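Local coordinates for protein lombricine kinase (Urechis caupo, PDB 3JPZ) that catalyses the reversible transfer of a phosphoryl group between ATP and the guanidino compound lombricine, as a member of the ATP:guanido phosphotransferase family, at residues Met29-Leu33 against Val71-Leu75; His17-Val21 against Cys58-Ile62; Val20-His24 against Ala78-Glu82; Tyr129-Cys133 against Ser192-Arg196. One frame throughout, in Å; residues are numbered along the deposited sequence.

Interaction 1 of 4, residues Met29-Leu33 against Val71-Leu75; sequences MYQRL and VFKEL
Met29 lays its side chain against Glu74 and Leu75 where helix 27-33 meets the start of helix 73-83, a helix-to-helix contact in the small helical N-terminal domain of the phosphagen kinases. With CG anti to the backbone N (chi1 175°), the chain runs alongside Glu74 in the opposite direction, CG lying 3.6 Å from Glu74 CD; farther out, Met29 SD touches Leu75 CD1 at 3.8 Å. Leu75 also packs on Ile48 of helix 44-53. Arg32 supplies the polar edge. It grips the Glu74 carboxylate side-on with two nitrogens: NE donates to the syn lone pair of OE2 at 2.9 Å, almost straight (166°) and in the guanidinium plane, while NH2 reaches Glu74 OE1 at 3.1 Å along a more bent path. The two planes are 38° apart, so the salt bridge is twisted, yet it fixes the rotation of the carboxylate. Leu33 fills the apolar side, its CD1 3.9 Å from Leu75 CB and its CB 4.1 Å from Phe72 CD1; Leu33 and Phe72 both rest on Val44 as well. At the helix end, Leu33 O meets the edge of the Phe72 ring, 3.9 Å from CE1.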
# COMPACT_ATOMS: atom_id res chain seq x y z
N MET A 29 7.11 4.68 -25.98
CA MET A 29 7.13 5.75 -24.99
C MET A 29 7.79 5.23 -23.72
O MET A 29 8.68 5.88 -23.16
CB MET A 29 5.71 6.21 -24.69
CG MET A 29 5.62 7.24 -23.58
SD MET A 29 3.93 7.76 -23.29
CE MET A 29 3.44 8.28 -24.93
N TYR A 30 7.36 4.06 -23.27
CA TYR A 30 7.92 3.45 -22.06
C TYR A 30 9.43 3.37 -22.16
O TYR A 30 10.14 3.69 -21.21
CB TYR A 30 7.35 2.06 -21.84
CG TYR A 30 7.76 1.45 -20.52
CD1 TYR A 30 7.26 1.96 -19.32
CD2 TYR A 30 8.64 0.38 -20.46
CE1 TYR A 30 7.63 1.41 -18.11
CE2 TYR A 30 9.02 -0.17 -19.25
CZ TYR A 30 8.51 0.35 -18.08
OH TYR A 30 8.88 -0.19 -16.87
N GLN A 31 9.92 2.96 -23.33
CA GLN A 31 11.35 2.77 -23.55
C GLN A 31 12.07 4.11 -23.48
O GLN A 31 13.15 4.22 -22.91
CB GLN A 31 11.57 2.10 -24.90
CG GLN A 31 12.95 1.49 -25.11
CD GLN A 31 13.04 0.72 -26.41
OE1 GLN A 31 12.52 1.15 -27.44
NE2 GLN A 31 13.69 -0.43 -26.37
N ARG A 32 11.47 5.13 -24.07
CA ARG A 32 12.04 6.47 -24.06
C ARG A 32 12.19 6.99 -22.64
O ARG A 32 13.18 7.63 -22.30
CB ARG A 32 11.14 7.43 -24.83
CG ARG A 32 11.26 7.33 -26.33
CD ARG A 32 10.62 8.53 -27.02
NE ARG A 32 9.17 8.46 -26.99
CZ ARG A 32 8.43 7.75 -27.83
NH1 ARG A 32 9.01 7.03 -28.78
NH2 ARG A 32 7.11 7.75 -27.73
N LEU A 33 11.18 6.71 -21.82
CA LEU A 33 11.09 7.27 -20.48
C LEU A 33 11.81 6.40 -19.46
O LEU A 33 12.16 6.86 -18.37
CB LEU A 33 9.62 7.44 -20.09
CG LEU A 33 8.89 8.30 -21.12
CD1 LEU A 33 7.37 8.29 -20.90
CD2 LEU A 33 9.43 9.71 -21.06
N VAL A 71 10.05 15.83 -17.10
CA VAL A 71 10.89 14.68 -17.41
C VAL A 71 10.08 13.58 -18.10
O VAL A 71 10.55 12.93 -19.03
CB VAL A 71 11.58 14.12 -16.16
CG1 VAL A 71 12.22 12.76 -16.44
CG2 VAL A 71 12.62 15.10 -15.66
N PHE A 72 8.85 13.38 -17.65
CA PHE A 72 7.92 12.46 -18.29
C PHE A 72 6.82 13.24 -18.96
O PHE A 72 5.66 12.83 -18.98
CB PHE A 72 7.38 11.49 -17.25
CG PHE A 72 8.46 10.90 -16.40
CD1 PHE A 72 9.37 10.00 -16.94
CD2 PHE A 72 8.61 11.28 -15.08
CE1 PHE A 72 10.38 9.48 -16.17
CE2 PHE A 72 9.62 10.75 -14.30
CZ PHE A 72 10.50 9.85 -14.85
N LYS A 73 7.21 14.38 -19.52
CA LYS A 73 6.28 15.31 -20.17
C LYS A 73 5.35 14.63 -21.16
O LYS A 73 4.16 14.91 -21.18
CB LYS A 73 7.06 16.42 -20.87
CG LYS A 73 6.18 17.51 -21.45
CD LYS A 73 7.01 18.71 -21.87
CE LYS A 73 6.22 20.00 -21.75
NZ LYS A 73 4.84 19.85 -22.28
N GLU A 74 5.89 13.75 -21.99
CA GLU A 74 5.10 13.19 -23.08
C GLU A 74 4.03 12.24 -22.56
O GLU A 74 3.02 12.01 -23.22
CB GLU A 74 6.00 12.47 -24.08
CG GLU A 74 6.25 11.01 -23.78
CD GLU A 74 6.98 10.33 -24.92
OE1 GLU A 74 6.45 10.33 -26.05
OE2 GLU A 74 8.09 9.81 -24.69
N LEU A 75 4.25 11.69 -21.36
CA LEU A 75 3.27 10.81 -20.75
C LEU A 75 2.20 11.61 -20.02
O LEU A 75 1.00 11.34 -20.15
CB LEU A 75 3.95 9.83 -19.78
CG LEU A 75 3.02 8.85 -19.06
CD1 LEU A 75 2.04 8.19 -20.03
CD2 LEU A 75 3.84 7.81 -18.32

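Interaction 2 of 4, residues His17-Val21 against Cys58-Ile62; sequences HGCVV and CIGLI
Val20 and Val21 offer successive backbone N-H groups to successive carbonyls of the loop 58-62. Val20 N donates to Cys58 O at 2.8 Å, and Val21 N donates to Ile59 O at 3.1 Å with an N-H...O angle of 150°. These two N-H groups, at the start of the weakly bonded helix 20-24, are thus taken by loop carbonyls. The touching parts run in nearly the same direction, 15° apart. Cys58 O is used further: Cys19 CA makes a CA-H...O contact with it at 3.2 Å, and a water that donates to Gly18 O at 2.6 Å gives it a second, weak bond.

Apolar contacts line the same path. Cys58 SG lies 3.7 Å from Cys19 CB; both cysteines place their sulfur between the backbone N and the carbonyl carbon (chi1 61° in each), and they meet here through carbon and sulfur, without a disulfide. Val21 CG2 is pressed against the loop, only 3.4 Å from Leu61 CB, tighter than normal van der Waals contact, with the two side chains crossing at about a right angle. The same Val21 CG2 also rests against the backbone of Gly60, which has positive phi, a conformation readily open to a residue without CB. Ile59 turns away to Val79 and Lys83 of helix 73-83.

A nitrate ion, probably from the crystallisation liquor, is bound about 3 Å from Gly60 at the nearest atoms. The glycine-containing loop is consistent with the guanidino-specificity loop of phosphagen kinases, which in relatives such as arginine kinase helps to hold the guanidino substrate.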
# COMPACT_ATOMS: atom_id res chain seq x y z
N HIS A 17 -6.74 -3.69 -18.36
CA HIS A 17 -6.63 -2.45 -17.60
C HIS A 17 -7.42 -1.34 -18.29
O HIS A 17 -7.19 -1.05 -19.46
CB HIS A 17 -5.17 -2.01 -17.48
CG HIS A 17 -4.41 -2.73 -16.41
ND1 HIS A 17 -4.14 -4.08 -16.47
CD2 HIS A 17 -3.83 -2.28 -15.27
CE1 HIS A 17 -3.44 -4.43 -15.40
NE2 HIS A 17 -3.24 -3.36 -14.66
N GLY A 18 -8.33 -0.73 -17.55
CA GLY A 18 -9.11 0.38 -18.06
C GLY A 18 -8.46 1.72 -17.72
O GLY A 18 -9.09 2.76 -17.84
N CYS A 19 -7.19 1.69 -17.33
CA CYS A 19 -6.47 2.92 -16.98
C CYS A 19 -6.13 3.78 -18.20
O CYS A 19 -5.75 3.27 -19.24
CB CYS A 19 -5.18 2.59 -16.22
SG CYS A 19 -4.01 1.59 -17.17
N VAL A 20 -6.24 5.09 -18.03
CA VAL A 20 -5.88 6.03 -19.09
C VAL A 20 -4.42 5.86 -19.50
O VAL A 20 -4.08 5.90 -20.68
CB VAL A 20 -6.09 7.47 -18.62
CG1 VAL A 20 -5.62 8.45 -19.68
CG2 VAL A 20 -7.56 7.70 -18.27
N VAL A 21 -3.55 5.65 -18.51
CA VAL A 21 -2.11 5.59 -18.79
C VAL A 21 -1.82 4.48 -19.79
O VAL A 21 -1.01 4.65 -20.69
CB VAL A 21 -1.29 5.35 -17.52
CG1 VAL A 21 0.13 4.93 -17.87
CG2 VAL A 21 -1.29 6.60 -16.66
N CYS A 58 -9.37 4.25 -14.27
CA CYS A 58 -8.64 5.27 -13.52
C CYS A 58 -7.69 5.98 -14.46
O CYS A 58 -7.55 5.59 -15.62
CB CYS A 58 -7.86 4.63 -12.38
SG CYS A 58 -6.62 3.44 -12.93
N ILE A 59 -7.03 7.02 -13.97
CA ILE A 59 -5.98 7.66 -14.74
C ILE A 59 -4.73 6.82 -14.60
O ILE A 59 -4.19 6.34 -15.58
CB ILE A 59 -5.67 9.08 -14.25
CG1 ILE A 59 -6.93 9.95 -14.28
CG2 ILE A 59 -4.59 9.69 -15.10
CD1 ILE A 59 -6.70 11.37 -13.77
N GLY A 60 -4.29 6.64 -13.37
CA GLY A 60 -3.16 5.77 -13.07
C GLY A 60 -1.82 6.47 -13.11
O GLY A 60 -0.78 5.84 -12.91
N LEU A 61 -1.84 7.77 -13.38
CA LEU A 61 -0.60 8.55 -13.47
C LEU A 61 -0.51 9.52 -12.31
O LEU A 61 -1.47 10.21 -11.99
CB LEU A 61 -0.56 9.31 -14.79
CG LEU A 61 0.69 10.16 -15.02
CD1 LEU A 61 1.91 9.26 -15.11
CD2 LEU A 61 0.55 11.02 -16.27
N ILE A 62 0.66 9.60 -11.69
CA ILE A 62 0.84 10.51 -10.58
C ILE A 62 2.28 11.03 -10.53
O ILE A 62 3.23 10.30 -10.77
CB ILE A 62 0.46 9.85 -9.25
CG1 ILE A 62 0.50 10.87 -8.12
CG2 ILE A 62 1.39 8.67 -8.97
CD1 ILE A 62 -0.29 10.47 -6.89
O HOH W 1 -10.03 5.18 -17.98

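Interaction 3 of 4, residues Val20-His24 against Ala78-Glu82; sequences VVGRH and AVINE
Glu82 receives two side chains from the helix 20-24, one on each carboxylate oxygen. His24 NE2 donates to Glu82 OE1 at 2.6 Å, a short His-carboxylate hydrogen bond that meets the oxygen nearly along its C-O line and lies in the ring plane; ring and carboxylate stand almost perpendicular, at 81°. Arg23 NH2 forms a salt bridge with Glu82 OE2 at 3.0 Å, in the guanidinium plane but from above the carboxylate plane. A water donates to OE1 and accepts from Arg23 NE, tying the arginine to the other oxygen too. The carboxylate would probably stabilise a second proton on the histidine, though Arg23, which shares it, would partly offset this.

Beneath this polar edge, Val20 CG1 comes within 3.3 Å of Glu82 OE1 and also lies at the edge of the His24 ring. Val79 CG2 touches both valines, 4.0 Å from Val20 CG1 and 3.9 Å from Val21 CG2. Ala78 packs under the imidazole: its O lies over one ring face, offset from the centre, and its CB is 3.9 Å from His24 ND1.

With CG anti to the backbone N (chi1 175°) and the chain extended beyond it, Glu82 reaches across. Arg23 NH1 also makes a weak hydrogen bond to Gly18 O.

The axes of segments 20-24 and 78-82 cross at 122°, 9.5 Å apart at closest approach. Val21 reaches on to Ile48 and Ser51 of helix 44-53, so the contact brings helix 73-83 together with helices 20-24 and 44-53.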
# COMPACT_ATOMS: atom_id res chain seq x y z
N VAL A 20 -6.24 5.09 -18.03
CA VAL A 20 -5.88 6.03 -19.09
C VAL A 20 -4.42 5.86 -19.50
O VAL A 20 -4.08 5.90 -20.68
CB VAL A 20 -6.09 7.47 -18.62
CG1 VAL A 20 -5.62 8.45 -19.68
CG2 VAL A 20 -7.56 7.70 -18.27
N VAL A 21 -3.55 5.65 -18.51
CA VAL A 21 -2.11 5.59 -18.79
C VAL A 21 -1.82 4.48 -19.79
O VAL A 21 -1.01 4.65 -20.69
CB VAL A 21 -1.29 5.35 -17.52
CG1 VAL A 21 0.13 4.93 -17.87
CG2 VAL A 21 -1.29 6.60 -16.66
N GLY A 22 -2.51 3.35 -19.62
CA GLY A 22 -2.28 2.17 -20.43
C GLY A 22 -2.68 2.32 -21.89
O GLY A 22 -2.23 1.55 -22.74
N ARG A 23 -3.52 3.30 -22.19
CA ARG A 23 -3.93 3.55 -23.56
C ARG A 23 -2.98 4.51 -24.27
O ARG A 23 -3.06 4.68 -25.48
CB ARG A 23 -5.35 4.10 -23.61
CG ARG A 23 -6.41 3.02 -23.48
CD ARG A 23 -7.79 3.58 -23.80
NE ARG A 23 -8.17 4.67 -22.91
CZ ARG A 23 -8.68 4.51 -21.70
NH1 ARG A 23 -8.88 3.29 -21.21
NH2 ARG A 23 -9.00 5.57 -20.96
N HIS A 24 -2.09 5.13 -23.50
CA HIS A 24 -1.12 6.08 -24.07
C HIS A 24 0.33 5.63 -23.90
O HIS A 24 1.20 6.06 -24.66
CB HIS A 24 -1.31 7.46 -23.44
CG HIS A 24 -2.65 8.07 -23.72
ND1 HIS A 24 -2.98 8.59 -24.95
CD2 HIS A 24 -3.74 8.23 -22.94
CE1 HIS A 24 -4.22 9.05 -24.92
NE2 HIS A 24 -4.70 8.85 -23.71
N ALA A 78 -0.08 13.41 -22.62
CA ALA A 78 -1.08 12.58 -23.28
C ALA A 78 -2.24 12.31 -22.33
O ALA A 78 -3.41 12.33 -22.72
CB ALA A 78 -0.47 11.28 -23.76
N VAL A 79 -1.91 12.04 -21.07
CA VAL A 79 -2.92 11.70 -20.09
C VAL A 79 -3.78 12.93 -19.79
O VAL A 79 -5.00 12.85 -19.79
CB VAL A 79 -2.27 11.14 -18.79
CG1 VAL A 79 -3.21 11.26 -17.63
CG2 VAL A 79 -1.87 9.69 -19.00
N ILE A 80 -3.12 14.06 -19.55
CA ILE A 80 -3.80 15.33 -19.32
C ILE A 80 -4.79 15.65 -20.43
O ILE A 80 -5.88 16.18 -20.18
CB ILE A 80 -2.78 16.50 -19.25
CG1 ILE A 80 -1.94 16.39 -17.98
CG2 ILE A 80 -3.49 17.83 -19.28
CD1 ILE A 80 -0.71 17.30 -17.98
N ASN A 81 -4.41 15.36 -21.67
CA ASN A 81 -5.24 15.71 -22.82
C ASN A 81 -6.51 14.87 -22.89
O ASN A 81 -7.52 15.30 -23.44
CB ASN A 81 -4.44 15.54 -24.11
CG ASN A 81 -5.24 15.90 -25.35
OD1 ASN A 81 -5.77 17.00 -25.48
ND2 ASN A 81 -5.33 14.96 -26.28
N GLU A 82 -6.46 13.66 -22.35
CA GLU A 82 -7.65 12.82 -22.32
C GLU A 82 -8.51 13.20 -21.13
O GLU A 82 -9.71 13.42 -21.26
CB GLU A 82 -7.29 11.34 -22.22
CG GLU A 82 -8.51 10.44 -22.05
CD GLU A 82 -8.22 8.99 -22.38
OE1 GLU A 82 -7.05 8.67 -22.64
OE2 GLU A 82 -9.17 8.18 -22.38
O HOH W 2 -7.39 7.07 -25.00

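Interaction 4 of 4, residues Tyr129-Cys133 against Ser192-Arg196; sequences YPPSC and SASVR
Pro131 and Ser194 are wedged together on the buried side, where their CA atoms are the nearest pair. Ser194 OG, anti to the carbonyl carbon (chi1 -75°), is thereby brought to 3.0 Å from Pro131 CG. That hydroxyl donates within its own loop to Ser192 OG at 2.7 Å, and Ser192 OG in turn bonds Leu188 O. Pro131 CA also lies 3.2 Å from Ser192 O. The carbonyls of Pro131 and Ser192 come close to each other, and Lys46 NZ bonds both, which probably offsets the repulsion between the two acceptors. Ala193, with positive phi, is the C-prime residue of a Schellman motif that ends helix 187-191 and turns the chain toward Arg196. The loop 129-133 leads from strand 113-122 to helix 135-149, and Arg196 bonds its carbonyls: NH1 and NH2 both reach Cys133 O at 2.9 Å, end-on and in the guanidinium plane, while NH2 also donates to Pro130 O at 2.8 Å, though bent to 130°. Arg196 NE bonds Ala193 O at 2.8 Å, which helps hold the guanidinium in place. Cys133 SG makes a looser contact, 4.1 Å from Arg196 NH2. On the outer side, partly exposed Arg196 packs against Gln49 of the second subunit.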
# COMPACT_ATOMS: atom_id res chain seq x y z
N TYR A 129 6.00 15.65 -3.94
CA TYR A 129 4.66 15.24 -3.58
C TYR A 129 4.66 13.99 -2.70
O TYR A 129 5.64 13.26 -2.64
CB TYR A 129 3.87 14.94 -4.85
CG TYR A 129 3.67 16.14 -5.75
CD1 TYR A 129 3.09 17.31 -5.27
CD2 TYR A 129 4.01 16.08 -7.09
CE1 TYR A 129 2.89 18.40 -6.11
CE2 TYR A 129 3.82 17.15 -7.92
CZ TYR A 129 3.26 18.31 -7.43
OH TYR A 129 3.06 19.37 -8.27
N PRO A 130 3.53 13.73 -2.03
CA PRO A 130 3.32 12.56 -1.16
C PRO A 130 3.77 11.21 -1.73
O PRO A 130 4.22 10.37 -0.96
CB PRO A 130 1.80 12.56 -0.96
CG PRO A 130 1.45 14.01 -1.00
CD PRO A 130 2.36 14.62 -2.04
N PRO A 131 3.66 10.99 -3.05
CA PRO A 131 4.09 9.68 -3.52
C PRO A 131 5.58 9.43 -3.33
O PRO A 131 5.96 8.27 -3.11
CB PRO A 131 3.73 9.70 -5.02
CG PRO A 131 2.66 10.75 -5.13
CD PRO A 131 3.05 11.80 -4.12
N SER A 132 6.40 10.48 -3.38
CA SER A 132 7.85 10.32 -3.42
C SER A 132 8.61 11.08 -2.33
O SER A 132 9.83 10.99 -2.26
CB SER A 132 8.38 10.79 -4.78
OG SER A 132 7.82 10.02 -5.83
N CYS A 133 7.90 11.82 -1.50
CA CYS A 133 8.56 12.65 -0.49
C CYS A 133 9.07 11.81 0.67
O CYS A 133 8.43 10.85 1.10
CB CYS A 133 7.59 13.70 0.05
SG CYS A 133 6.20 12.97 0.98
N SER A 192 0.32 4.58 -4.76
CA SER A 192 1.37 5.57 -5.06
C SER A 192 2.31 5.78 -3.88
O SER A 192 3.17 6.67 -3.90
CB SER A 192 0.75 6.91 -5.48
OG SER A 192 0.01 7.49 -4.42
N ALA A 193 2.15 4.96 -2.85
CA ALA A 193 2.87 5.12 -1.60
C ALA A 193 2.71 6.53 -1.07
O ALA A 193 3.62 7.09 -0.48
CB ALA A 193 4.35 4.79 -1.79
N SER A 194 1.53 7.11 -1.28
CA SER A 194 1.28 8.47 -0.81
C SER A 194 0.79 8.49 0.63
O SER A 194 0.58 9.57 1.19
CB SER A 194 0.29 9.17 -1.73
OG SER A 194 0.91 9.55 -2.94
N VAL A 195 0.64 7.32 1.24
CA VAL A 195 0.21 7.25 2.64
C VAL A 195 1.31 6.74 3.60
O VAL A 195 1.04 6.27 4.69
CB VAL A 195 -1.08 6.38 2.80
CG1 VAL A 195 -2.24 7.00 2.03
CG2 VAL A 195 -0.86 4.96 2.35
N ARG A 196 2.57 6.89 3.19
CA ARG A 196 3.69 6.45 4.02
C ARG A 196 3.85 7.24 5.31
O ARG A 196 3.63 8.44 5.34
CB ARG A 196 5.00 6.54 3.22
CG ARG A 196 5.30 5.33 2.37
CD ARG A 196 6.41 5.62 1.37
NE ARG A 196 6.13 6.86 0.64
CZ ARG A 196 6.83 7.98 0.75
NH1 ARG A 196 7.90 8.04 1.55
NH2 ARG A 196 6.47 9.03 0.06

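Overall arrangement
From the N terminus, interactions 2 and 3 open together: 17-21 and 20-24 share Val20 and Val21. Interaction 2 closes first, at 58-62, and interaction 3 at 78-82. Interaction 1, opening at 29-33 and closing at 71-75, lies within the loop of interaction 3 and crosses interaction 2. These three adjoin in the N-terminal helical domain: helix 73-83 serves both 1 and 3, and Met29 touches His24. Interaction 4 opens only later, at 129-133, and closes at 192-196. It stands about 21 Å, centre to centre, from interactions 1 and 3, but Ile62 of interaction 2 packs on Pro131, joining the helical domain to the loops that lead into the catalytic one.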